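Local coordinates for hypothetical protein yfcE (Escherichia coli, PDB 1SU1) that is of unknown function but belongs to the calcineurin-like phosphoesterase superfamily and carries two bound zinc ions per chain, at residues K27-S32 and E42-L47; V192-L195 and I200-Q203; A113-V118 and H131-E136. One frame throughout, in Å; residues are numbered along the deposited sequence.

In the fold
Contacts 1 and 2 both reach the same mixed sheet and lie with their centres about 12 Å apart. They meet directly: Arg43 NE probably hydrogen-bonds Leu195 O at 2.7 Å, and Leu47 CD1 packs on Leu195 CD2 at 3.4 Å. Contact 3, between a strand of the other sheet and a loop, is about 20 Å from contact 1 between centres, yet touches it through Leu28 CD1 and Val118 CG2, 4.2 Å apart. Contact 2 stays remote from contact 3, with nearest atoms about 13 Å apart. Zinc lies about 12 Å from the Ala31 side chain and about 10 Å from that of Leu132; Asp33 and His129, close in sequence to contacts 1 and 3, are zinc ligands.

Contact 1: K27-S32 and E42-L47; sequences KLMFAS and ERVLEL
Met29 and Ala31 of strand 27-31 meet Val44 and Leu47 of helix 38-51 in a buried strand-to-helix contact in which the side chains that meet are apolar, on the sheet face that this helix covers. The axes of strand 27-31 and helix segment 42-47 run almost exactly antiparallel, at 176°, and approach to 10.1 Å, the spacing of a helix laid flat on a sheet. Met29 buries the largest share. Its CG stands anti to the backbone N (chi1 -179°), and the chain stays extended beyond, which sends the terminal methyl straight out from the strand to the helix. There Met29 CE lies against the backbone carbonyl oxygen Val44 O at 3.4 Å and 3.7 Å from Val44 CG1, while the methionine and valine side chains cross obliquely. The same methyl lies 4.0 Å from Leu47 CB, so it rests between side chains one helical turn apart. Nearer the C-terminal end of the strand, Ala31 CB meets the same valine methyl, 4.1 Å from Val44 CG1. Here the backbones are closer, with Ala31 CA 7.3 Å from Val44 CA, consistent with the small side chain.

Beyond the two segments, Met29 also packs on Leu56, Tyr182 and Met184 of the flanking strands, and Val44 on Val171. On the helix itself, Arg43 NH1 forms a salt bridge with Glu46 OE2 at 3.3 Å, and Leu47 CD2 sits 3.8 Å above the guanidinium plane of Arg43, offset toward its rim. Backbone bonds from Met29 and Ala31 to Val57 tie the strand to its parallel neighbour, 55-58. Strand 27-31, helix 38-51 and strand 55-58 together make a beta-alpha-beta crossover, the opening unit of this calcineurin-like phosphoesterase fold.

Contact 2: V192-L195 and I200-Q203; sequences VIAL and IIAQ
Val192 CG1 stands opposite the backbone N (chi1 -178°), a torsion that places this methyl against Ile201 CB at 4.0 Å. Ile201 CG1 lies opposite its own carbonyl carbon (chi1 -66°) and the chain then extends, so that Ile201 CD1 reaches along the partner strand to Ala194 CB, also at 4.0 Å. The other branch of the valine, Val192 CG2, packs on Ala202 CB at 4.1 Å. On the other face of the sheet Ile193 CG1 faces Ile200 CD1 more loosely, 4.3 Å away.

The backbone evidence is sharper. Val192 N donates to Ala202 O at 2.7 Å with a nearly straight N-H...O angle of 175°. Val192 O in turn receives two N-H groups: Ile201 N at 2.8 Å, tilted from the carbonyl plane, and Ala202 N in a weak bond at 3.4 Å. One extra residue therefore sits opposite Val192, and the pairing shifts by one between Val192-Ala202 and Ile193-Ile200. Ile201 and Ala202 together face Val192, a classic beta bulge in the hairpin of strands 189-194 and 200-205 at the border of the sheet within this chain.

Contact 3: A113-V118 and H131-E136; sequences APWQQV and HLFGPE
Pro114, whose CB packs against Leu132, has its carbonyl oxygen hydrogen-bonded to the hydroxyl OG1 of Thr128 on the neighbouring strand 124-128. This pins the entry to strand 115-119, outermost in its sheet within this chain, in the second sheet of the calcineurin-like phosphoesterase fold, where the loop after strand 124-128 folds back over it. Across the contact itself the meeting is apolar and small, burying 154 Å² in all.

The indole of Trp115 is its centre. Its chi1 of 43° puts CG between the backbone N and the carbonyl carbon, and from there the ring reaches to the loop. Phe133 approaches over one face: CE2 of the phenyl ring comes within 3.5 Å of Trp115 CZ3. The six-membered ring of Trp115 and the Phe133 ring have centroids 5.2 Å apart and planes inclined at 52°, an oblique aromatic pair. Against the opposite face of the indole lies Pro114 CG, 3.5 Å above the plane and over its centre, so the tryptophan is sandwiched between a proline of its own segment and the loop phenylalanine. Phe126 also meets the indole.

Other subunits adjoin the contact. Gln117 and Val118 pair in parallel with a strand of the second subunit, continuing the sheet across the interface, and Pro110 of that subunit packs on Phe133; His131 NE2 hydrogen-bonds Glu101 OE1 of the third subunit. Leu132 touches both Pro114 and Trp115 with one methyl, CD1, which lies 3.6 Å from Pro114 CB and 4.1 Å from Trp115 CZ3.

Contact 1: K27-S32 and E42-L47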
ATOM      1  N   LYS A  27       1.871  13.176 -29.147  1.00 33.56           N
ATOM      2  CA  LYS A  27       0.819  12.286 -29.626  1.00 29.83           C
ATOM      3  C   LYS A  27       0.706  11.033 -28.764  1.00 22.34           C
ATOM      4  O   LYS A  27       1.653  10.270 -28.642  1.00 20.38           O
ATOM      5  CB  LYS A  27       1.080  11.893 -31.087  1.00 32.87           C
ATOM      6  CG  LYS A  27      -0.083  11.163 -31.744  1.00 42.17           C
ATOM      7  CD  LYS A  27       0.111  11.030 -33.254  1.00 46.09           C
ATOM      8  CE  LYS A  27      -1.091  10.352 -33.898  1.00 51.36           C
ATOM      9  NZ  LYS A  27      -0.980  10.305 -35.386  1.00 54.12           N
ATOM     10  N   LEU A  28      -0.464  10.807 -28.184  1.00 19.45           N
ATOM     11  CA  LEU A  28      -0.655   9.637 -27.341  1.00 19.05           C
ATOM     12  C   LEU A  28      -1.966   8.898 -27.603  1.00 17.45           C
ATOM     13  O   LEU A  28      -2.977   9.507 -27.934  1.00 16.76           O
ATOM     14  CB  LEU A  28      -0.624  10.047 -25.864  1.00 18.12           C
ATOM     15  CG  LEU A  28       0.505  10.962 -25.380  1.00 18.31           C
ATOM     16  CD1 LEU A  28       0.124  11.534 -24.014  1.00 18.75           C
ATOM     17  CD2 LEU A  28       1.804  10.206 -25.327  1.00 13.45           C
ATOM     18  N   MET A  29      -1.935   7.581 -27.429  1.00 17.92           N
ATOM     19  CA  MET A  29      -3.124   6.756 -27.578  1.00 20.12           C
ATOM     20  C   MET A  29      -3.488   6.229 -26.186  1.00 18.88           C
ATOM     21  O   MET A  29      -2.611   5.864 -25.412  1.00 19.93           O
ATOM     22  CB  MET A  29      -2.860   5.578 -28.519  1.00 20.72           C
ATOM     23  CG  MET A  29      -4.096   4.702 -28.732  1.00 20.80           C
ATOM     24  SD  MET A  29      -3.860   3.398 -29.985  1.00 23.41           S
ATOM     25  CE  MET A  29      -5.263   2.360 -29.615  1.00 20.63           C
ATOM     26  N   PHE A  30      -4.782   6.188 -25.888  1.00 18.15           N
ATOM     27  CA  PHE A  30      -5.285   5.709 -24.605  1.00 20.56           C
ATOM     28  C   PHE A  30      -6.227   4.520 -24.746  1.00 21.60           C
ATOM     29  O   PHE A  30      -7.089   4.501 -25.622  1.00 24.80           O
ATOM     30  CB  PHE A  30      -6.058   6.813 -23.874  1.00 21.10           C
ATOM     31  CG  PHE A  30      -5.278   8.080 -23.671  1.00 27.54           C
ATOM     32  CD1 PHE A  30      -5.142   9.000 -24.709  1.00 26.45           C
ATOM     33  CD2 PHE A  30      -4.679   8.360 -22.437  1.00 25.39           C
ATOM     34  CE1 PHE A  30      -4.422  10.187 -24.523  1.00 30.76           C
ATOM     35  CE2 PHE A  30      -3.959   9.535 -22.243  1.00 28.25           C
ATOM     36  CZ  PHE A  30      -3.829  10.452 -23.284  1.00 27.72           C
ATOM     37  N   ALA A  31      -6.056   3.538 -23.867  1.00 20.09           N
ATOM     38  CA  ALA A  31      -6.904   2.355 -23.819  1.00 20.23           C
ATOM     39  C   ALA A  31      -7.208   2.134 -22.331  1.00 22.41           C
ATOM     40  O   ALA A  31      -6.307   2.239 -21.495  1.00 20.81           O
ATOM     41  CB  ALA A  31      -6.166   1.151 -24.390  1.00 16.02           C
ATOM     42  N   SER A  32      -8.458   1.821 -22.002  1.00 21.26           N
ATOM     43  CA  SER A  32      -8.833   1.604 -20.614  1.00 22.17           C
ATOM     44  C   SER A  32      -9.854   0.484 -20.427  1.00 22.57           C
ATOM     45  O   SER A  32     -10.617   0.165 -21.334  1.00 24.02           O
ATOM     46  CB  SER A  32      -9.388   2.905 -20.011  1.00 24.34           C
ATOM     47  OG  SER A  32      -9.691   2.742 -18.630  1.00 25.21           O
ATOM     48  N   GLU A  42      -6.281  -7.035 -29.426  1.00 22.72           N
ATOM     49  CA  GLU A  42      -5.645  -7.131 -30.735  1.00 20.90           C
ATOM     50  C   GLU A  42      -5.958  -5.915 -31.600  1.00 15.82           C
ATOM     51  O   GLU A  42      -5.093  -5.420 -32.311  1.00 17.65           O
ATOM     52  CB  GLU A  42      -6.032  -8.455 -31.406  1.00 25.38           C
ATOM     53  CG  GLU A  42      -5.189  -9.591 -30.821  1.00 32.10           C
ATOM     54  CD  GLU A  42      -5.648 -10.980 -31.204  1.00 39.80           C
ATOM     55  OE1 GLU A  42      -6.845 -11.157 -31.507  1.00 42.31           O
ATOM     56  OE2 GLU A  42      -4.805 -11.906 -31.172  1.00 42.86           O
ATOM     57  N   ARG A  43      -7.175  -5.402 -31.489  1.00 13.88           N
ATOM     58  CA  ARG A  43      -7.583  -4.225 -32.246  1.00 17.53           C
ATOM     59  C   ARG A  43      -6.834  -2.980 -31.750  1.00 21.75           C
ATOM     60  O   ARG A  43      -6.325  -2.183 -32.558  1.00 22.17           O
ATOM     61  CB  ARG A  43      -9.096  -4.039 -32.113  1.00 18.34           C
ATOM     62  CG  ARG A  43      -9.666  -2.768 -32.754  1.00 24.35           C
ATOM     63  CD  ARG A  43      -9.482  -2.710 -34.272  1.00 23.18           C
ATOM     64  NE  ARG A  43     -10.319  -1.646 -34.826  1.00 28.41           N
ATOM     65  CZ  ARG A  43     -10.177  -1.109 -36.038  1.00 30.73           C
ATOM     66  NH1 ARG A  43      -9.215  -1.528 -36.852  1.00 29.27           N
ATOM     67  NH2 ARG A  43     -11.006  -0.146 -36.437  1.00 30.69           N
ATOM     68  N   VAL A  44      -6.768  -2.812 -30.424  1.00 20.62           N
ATOM     69  CA  VAL A  44      -6.055  -1.680 -29.836  1.00 16.48           C
ATOM     70  C   VAL A  44      -4.635  -1.674 -30.366  1.00 13.85           C
ATOM     71  O   VAL A  44      -4.102  -0.633 -30.756  1.00 15.91           O
ATOM     72  CB  VAL A  44      -5.973  -1.791 -28.286  1.00 18.25           C
ATOM     73  CG1 VAL A  44      -4.913  -0.830 -27.748  1.00 18.90           C
ATOM     74  CG2 VAL A  44      -7.318  -1.489 -27.663  1.00  8.96           C
ATOM     75  N   LEU A  45      -4.019  -2.850 -30.359  1.00 13.96           N
ATOM     76  CA  LEU A  45      -2.646  -2.988 -30.820  1.00 18.39           C
ATOM     77  C   LEU A  45      -2.446  -2.739 -32.321  1.00 20.24           C
ATOM     78  O   LEU A  45      -1.371  -2.289 -32.732  1.00 19.22           O
ATOM     79  CB  LEU A  45      -2.100  -4.366 -30.431  1.00 21.87           C
ATOM     80  CG  LEU A  45      -1.393  -4.483 -29.066  1.00 28.21           C
ATOM     81  CD1 LEU A  45      -2.194  -3.801 -27.977  1.00 24.23           C
ATOM     82  CD2 LEU A  45      -1.191  -5.957 -28.730  1.00 27.95           C
ATOM     83  N   GLU A  46      -3.450  -3.021 -33.151  1.00 22.57           N
ATOM     84  CA  GLU A  46      -3.261  -2.765 -34.581  1.00 24.49           C
ATOM     85  C   GLU A  46      -3.407  -1.260 -34.795  1.00 21.60           C
ATOM     86  O   GLU A  46      -2.666  -0.658 -35.572  1.00 19.62           O
ATOM     87  CB  GLU A  46      -4.258  -3.561 -35.450  1.00 30.03           C
ATOM     88  CG  GLU A  46      -5.619  -2.908 -35.713  1.00 41.18           C
ATOM     89  CD  GLU A  46      -6.408  -3.608 -36.831  1.00 43.33           C
ATOM     90  OE1 GLU A  46      -6.919  -4.730 -36.615  1.00 41.55           O
ATOM     91  OE2 GLU A  46      -6.507  -3.031 -37.934  1.00 49.01           O
ATOM     92  N   LEU A  47      -4.334  -0.646 -34.066  1.00 20.92           N
ATOM     93  CA  LEU A  47      -4.534   0.794 -34.169  1.00 21.98           C
ATOM     94  C   LEU A  47      -3.309   1.534 -33.634  1.00 24.10           C
ATOM     95  O   LEU A  47      -2.867   2.526 -34.225  1.00 23.76           O
ATOM     96  CB  LEU A  47      -5.784   1.219 -33.397  1.00 22.67           C
ATOM     97  CG  LEU A  47      -7.107   0.783 -34.041  1.00 25.15           C
ATOM     98  CD1 LEU A  47      -8.271   1.078 -33.124  1.00 24.60           C
ATOM     99  CD2 LEU A  47      -7.281   1.511 -35.370  1.00 25.39           C
TER

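Contact 2: V192-L195 and I200-Q203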
ATOM      1  N   VAL A 192     -12.425  10.724 -28.056  1.00 17.05           N
ATOM      2  CA  VAL A 192     -12.900   9.386 -27.718  1.00 20.77           C
ATOM      3  C   VAL A 192     -13.333   8.824 -29.087  1.00 23.94           C
ATOM      4  O   VAL A 192     -14.162   9.423 -29.773  1.00 24.08           O
ATOM      5  CB  VAL A 192     -14.120   9.425 -26.784  1.00 20.54           C
ATOM      6  CG1 VAL A 192     -14.538   8.005 -26.423  1.00 24.27           C
ATOM      7  CG2 VAL A 192     -13.785  10.209 -25.515  1.00 21.54           C
ATOM      8  N   ILE A 193     -12.773   7.682 -29.473  1.00 23.79           N
ATOM      9  CA  ILE A 193     -13.038   7.070 -30.775  1.00 21.48           C
ATOM     10  C   ILE A 193     -13.575   5.646 -30.708  1.00 22.26           C
ATOM     11  O   ILE A 193     -13.037   4.808 -29.984  1.00 21.22           O
ATOM     12  CB  ILE A 193     -11.741   7.028 -31.592  1.00 19.26           C
ATOM     13  CG1 ILE A 193     -11.092   8.420 -31.588  1.00 16.08           C
ATOM     14  CG2 ILE A 193     -12.020   6.527 -33.007  1.00 21.98           C
ATOM     15  CD1 ILE A 193      -9.657   8.436 -32.102  1.00 13.39           C
ATOM     16  N   ALA A 194     -14.625   5.367 -31.479  1.00 23.33           N
ATOM     17  CA  ALA A 194     -15.214   4.020 -31.518  1.00 22.82           C
ATOM     18  C   ALA A 194     -14.167   3.045 -32.043  1.00 20.98           C
ATOM     19  O   ALA A 194     -13.453   3.358 -32.998  1.00 17.20           O
ATOM     20  CB  ALA A 194     -16.448   4.000 -32.410  1.00 23.50           C
ATOM     21  N   LEU A 195     -14.059   1.885 -31.397  1.00 23.47           N
ATOM     22  CA  LEU A 195     -13.068   0.887 -31.789  1.00 28.53           C
ATOM     23  C   LEU A 195     -13.331   0.221 -33.152  1.00 31.40           C
ATOM     24  O   LEU A 195     -12.375  -0.135 -33.850  1.00 30.67           O
ATOM     25  CB  LEU A 195     -12.952  -0.210 -30.725  1.00 28.63           C
ATOM     26  CG  LEU A 195     -11.673  -0.266 -29.880  1.00 29.95           C
ATOM     27  CD1 LEU A 195     -11.569  -1.656 -29.278  1.00 30.09           C
ATOM     28  CD2 LEU A 195     -10.424   0.006 -30.719  1.00 30.01           C
ATOM     29  N   ILE A 200     -15.801   9.449 -34.315  1.00 26.70           N
ATOM     30  CA  ILE A 200     -15.675  10.294 -33.133  1.00 27.86           C
ATOM     31  C   ILE A 200     -16.886  10.264 -32.206  1.00 28.99           C
ATOM     32  O   ILE A 200     -17.972  10.701 -32.584  1.00 28.80           O
ATOM     33  CB  ILE A 200     -15.447  11.766 -33.523  1.00 27.58           C
ATOM     34  CG1 ILE A 200     -14.299  11.883 -34.532  1.00 22.17           C
ATOM     35  CG2 ILE A 200     -15.182  12.589 -32.261  1.00 24.35           C
ATOM     36  CD1 ILE A 200     -12.969  11.317 -34.069  1.00 26.75           C
ATOM     37  N   ILE A 201     -16.686   9.772 -30.984  1.00 27.29           N
ATOM     38  CA  ILE A 201     -17.762   9.706 -29.997  1.00 25.90           C
ATOM     39  C   ILE A 201     -17.827  11.008 -29.193  1.00 23.15           C
ATOM     40  O   ILE A 201     -18.904  11.467 -28.802  1.00 20.74           O
ATOM     41  CB  ILE A 201     -17.536   8.522 -29.037  1.00 30.37           C
ATOM     42  CG1 ILE A 201     -17.651   7.208 -29.815  1.00 28.10           C
ATOM     43  CG2 ILE A 201     -18.545   8.566 -27.891  1.00 31.23           C
ATOM     44  CD1 ILE A 201     -17.280   5.979 -29.013  1.00 29.85           C
ATOM     45  N   ALA A 202     -16.664  11.609 -28.956  1.00 22.51           N
ATOM     46  CA  ALA A 202     -16.577  12.856 -28.192  1.00 18.67           C
ATOM     47  C   ALA A 202     -15.168  13.407 -28.302  1.00 16.44           C
ATOM     48  O   ALA A 202     -14.213  12.650 -28.462  1.00 17.99           O
ATOM     49  CB  ALA A 202     -16.920  12.592 -26.735  1.00 19.50           C
ATOM     50  N   GLN A 203     -15.031  14.725 -28.244  1.00 16.50           N
ATOM     51  CA  GLN A 203     -13.708  15.326 -28.321  1.00 18.84           C
ATOM     52  C   GLN A 203     -13.708  16.727 -27.707  1.00 20.26           C
ATOM     53  O   GLN A 203     -14.740  17.408 -27.667  1.00 19.10           O
ATOM     54  CB  GLN A 203     -13.210  15.362 -29.779  1.00 19.06           C
ATOM     55  CG  GLN A 203     -14.132  16.078 -30.748  1.00 21.96           C
ATOM     56  CD  GLN A 203     -13.650  16.035 -32.215  1.00 22.98           C
ATOM     57  OE1 GLN A 203     -14.253  16.661 -33.081  1.00 22.90           O
ATOM     58  NE2 GLN A 203     -12.560  15.312 -32.482  1.00 16.56           N
TER

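Contact 3: A113-V118 and H131-E136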
ATOM      1  N   ALA A 113       1.925   1.878 -10.377  1.00 18.21           N
ATOM      2  CA  ALA A 113       1.787   3.300 -10.057  1.00 20.71           C
ATOM      3  C   ALA A 113       0.317   3.733 -10.056  1.00 22.88           C
ATOM      4  O   ALA A 113      -0.422   3.433 -10.994  1.00 21.90           O
ATOM      5  CB  ALA A 113       2.584   4.142 -11.052  1.00 20.56           C
ATOM      6  N   PRO A 114      -0.123   4.456  -9.005  1.00 21.08           N
ATOM      7  CA  PRO A 114      -1.513   4.918  -8.903  1.00 17.75           C
ATOM      8  C   PRO A 114      -1.853   6.115  -9.799  1.00 16.22           C
ATOM      9  O   PRO A 114      -3.024   6.390 -10.064  1.00 15.10           O
ATOM     10  CB  PRO A 114      -1.656   5.229  -7.407  1.00 21.04           C
ATOM     11  CG  PRO A 114      -0.310   5.770  -7.062  1.00 17.44           C
ATOM     12  CD  PRO A 114       0.638   4.814  -7.791  1.00 21.47           C
ATOM     13  N   TRP A 115      -0.821   6.836 -10.230  1.00 15.75           N
ATOM     14  CA  TRP A 115      -0.968   7.987 -11.114  1.00 16.22           C
ATOM     15  C   TRP A 115       0.381   8.333 -11.728  1.00 17.00           C
ATOM     16  O   TRP A 115       1.419   7.893 -11.236  1.00 17.74           O
ATOM     17  CB  TRP A 115      -1.541   9.204 -10.365  1.00 17.55           C
ATOM     18  CG  TRP A 115      -0.948   9.444  -8.998  1.00 24.01           C
ATOM     19  CD1 TRP A 115       0.303   9.931  -8.704  1.00 21.43           C
ATOM     20  CD2 TRP A 115      -1.553   9.112  -7.741  1.00 21.64           C
ATOM     21  NE1 TRP A 115       0.510   9.919  -7.345  1.00 20.20           N
ATOM     22  CE2 TRP A 115      -0.611   9.427  -6.727  1.00 21.67           C
ATOM     23  CE3 TRP A 115      -2.804   8.593  -7.371  1.00 18.58           C
ATOM     24  CZ2 TRP A 115      -0.872   9.212  -5.366  1.00 15.72           C
ATOM     25  CZ3 TRP A 115      -3.069   8.382  -6.015  1.00 23.65           C
ATOM     26  CH2 TRP A 115      -2.103   8.700  -5.028  1.00 18.39           C
ATOM     27  N   GLN A 116       0.353   9.080 -12.829  1.00 15.84           N
ATOM     28  CA  GLN A 116       1.561   9.518 -13.522  1.00 14.04           C
ATOM     29  C   GLN A 116       1.195  10.808 -14.251  1.00 14.59           C
ATOM     30  O   GLN A 116       0.023  11.199 -14.266  1.00 14.08           O
ATOM     31  CB  GLN A 116       2.086   8.436 -14.480  1.00 16.12           C
ATOM     32  CG  GLN A 116       2.445   7.133 -13.760  1.00 14.91           C
ATOM     33  CD  GLN A 116       3.388   6.223 -14.533  1.00 17.44           C
ATOM     34  OE1 GLN A 116       4.538   6.573 -14.790  1.00 21.45           O
ATOM     35  NE2 GLN A 116       2.903   5.039 -14.897  1.00 21.65           N
ATOM     36  N   GLN A 117       2.177  11.482 -14.841  1.00 16.82           N
ATOM     37  CA  GLN A 117       1.904  12.767 -15.484  1.00 18.75           C
ATOM     38  C   GLN A 117       2.454  12.980 -16.888  1.00 17.47           C
ATOM     39  O   GLN A 117       3.461  12.390 -17.283  1.00 16.17           O
ATOM     40  CB  GLN A 117       2.488  13.905 -14.637  1.00 22.13           C
ATOM     41  CG  GLN A 117       2.346  13.746 -13.146  1.00 27.90           C
ATOM     42  CD  GLN A 117       0.981  14.117 -12.665  1.00 29.91           C
ATOM     43  OE1 GLN A 117       0.462  15.179 -13.006  1.00 32.15           O
ATOM     44  NE2 GLN A 117       0.384  13.252 -11.853  1.00 34.91           N
ATOM     45  N   VAL A 118       1.804  13.896 -17.601  1.00 17.73           N
ATOM     46  CA  VAL A 118       2.230  14.295 -18.929  1.00 18.43           C
ATOM     47  C   VAL A 118       2.264  15.812 -18.876  1.00 17.34           C
ATOM     48  O   VAL A 118       1.285  16.439 -18.479  1.00 18.97           O
ATOM     49  CB  VAL A 118       1.227  13.875 -20.030  1.00 19.95           C
ATOM     50  CG1 VAL A 118       1.735  14.366 -21.383  1.00 17.92           C
ATOM     51  CG2 VAL A 118       1.053  12.361 -20.039  1.00 14.53           C
ATOM     52  N   HIS A 131     -10.598   5.020  -9.368  1.00 22.30           N
ATOM     53  CA  HIS A 131     -11.134   4.589  -8.076  1.00 22.87           C
ATOM     54  C   HIS A 131     -10.489   5.311  -6.882  1.00 23.89           C
ATOM     55  O   HIS A 131     -11.044   5.307  -5.791  1.00 23.91           O
ATOM     56  CB  HIS A 131     -10.996   3.066  -7.919  1.00 16.98           C
ATOM     57  CG  HIS A 131      -9.584   2.572  -7.954  1.00 17.23           C
ATOM     58  ND1 HIS A 131      -8.711   2.884  -8.975  1.00 11.74           N
ATOM     59  CD2 HIS A 131      -8.904   1.753  -7.116  1.00 14.96           C
ATOM     60  CE1 HIS A 131      -7.556   2.274  -8.766  1.00 17.82           C
ATOM     61  NE2 HIS A 131      -7.648   1.580  -7.644  1.00 14.99           N
ATOM     62  N   LEU A 132      -9.321   5.915  -7.098  1.00 24.64           N
ATOM     63  CA  LEU A 132      -8.610   6.655  -6.052  1.00 25.83           C
ATOM     64  C   LEU A 132      -8.953   8.136  -6.227  1.00 27.97           C
ATOM     65  O   LEU A 132      -9.469   8.779  -5.319  1.00 29.72           O
ATOM     66  CB  LEU A 132      -7.098   6.437  -6.187  1.00 21.88           C
ATOM     67  CG  LEU A 132      -6.626   4.978  -6.295  1.00 23.77           C
ATOM     68  CD1 LEU A 132      -5.123   4.925  -6.512  1.00 19.76           C
ATOM     69  CD2 LEU A 132      -7.016   4.205  -5.049  1.00 19.03           C
ATOM     70  N   PHE A 133      -8.650   8.671  -7.402  1.00 29.88           N
ATOM     71  CA  PHE A 133      -8.970  10.056  -7.742  1.00 31.41           C
ATOM     72  C   PHE A 133      -9.914   9.973  -8.941  1.00 32.78           C
ATOM     73  O   PHE A 133      -9.791   9.074  -9.770  1.00 32.08           O
ATOM     74  CB  PHE A 133      -7.712  10.836  -8.136  1.00 30.91           C
ATOM     75  CG  PHE A 133      -6.908  11.323  -6.968  1.00 31.51           C
ATOM     76  CD1 PHE A 133      -7.486  12.151  -6.003  1.00 31.71           C
ATOM     77  CD2 PHE A 133      -5.572  10.973  -6.840  1.00 31.95           C
ATOM     78  CE1 PHE A 133      -6.740  12.621  -4.927  1.00 32.19           C
ATOM     79  CE2 PHE A 133      -4.810  11.440  -5.761  1.00 34.86           C
ATOM     80  CZ  PHE A 133      -5.395  12.265  -4.805  1.00 33.25           C
ATOM     81  N   GLY A 134     -10.855  10.904  -9.032  1.00 33.97           N
ATOM     82  CA  GLY A 134     -11.788  10.880 -10.137  1.00 34.37           C
ATOM     83  C   GLY A 134     -12.759  12.039 -10.108  1.00 36.04           C
ATOM     84  O   GLY A 134     -12.559  12.995  -9.359  1.00 35.25           O
ATOM     85  N   PRO A 135     -13.831  11.978 -10.913  1.00 37.64           N
ATOM     86  CA  PRO A 135     -14.866  13.015 -11.009  1.00 38.48           C
ATOM     87  C   PRO A 135     -15.457  13.421  -9.660  1.00 39.53           C
ATOM     88  O   PRO A 135     -15.846  14.573  -9.463  1.00 37.53           O
ATOM     89  CB  PRO A 135     -15.919  12.371 -11.910  1.00 37.92           C
ATOM     90  CG  PRO A 135     -15.116  11.481 -12.769  1.00 39.04           C
ATOM     91  CD  PRO A 135     -14.143  10.852 -11.810  1.00 37.56           C
ATOM     92  N   GLU A 136     -15.528  12.468  -8.738  1.00 42.15           N
ATOM     93  CA  GLU A 136     -16.091  12.734  -7.423  1.00 45.60           C
ATOM     94  C   GLU A 136     -15.063  12.872  -6.305  1.00 44.06           C
ATOM     95  O   GLU A 136     -15.419  12.920  -5.130  1.00 46.12           O
ATOM     96  CB  GLU A 136     -17.109  11.654  -7.082  1.00 50.94           C
ATOM     97  CG  GLU A 136     -18.249  11.621  -8.080  1.00 61.09           C
ATOM     98  CD  GLU A 136     -19.301  10.598  -7.734  1.00 66.28           C
ATOM     99  OE1 GLU A 136     -20.250  10.443  -8.530  1.00 70.30           O
ATOM    100  OE2 GLU A 136     -19.182   9.952  -6.669  1.00 69.50           O
TER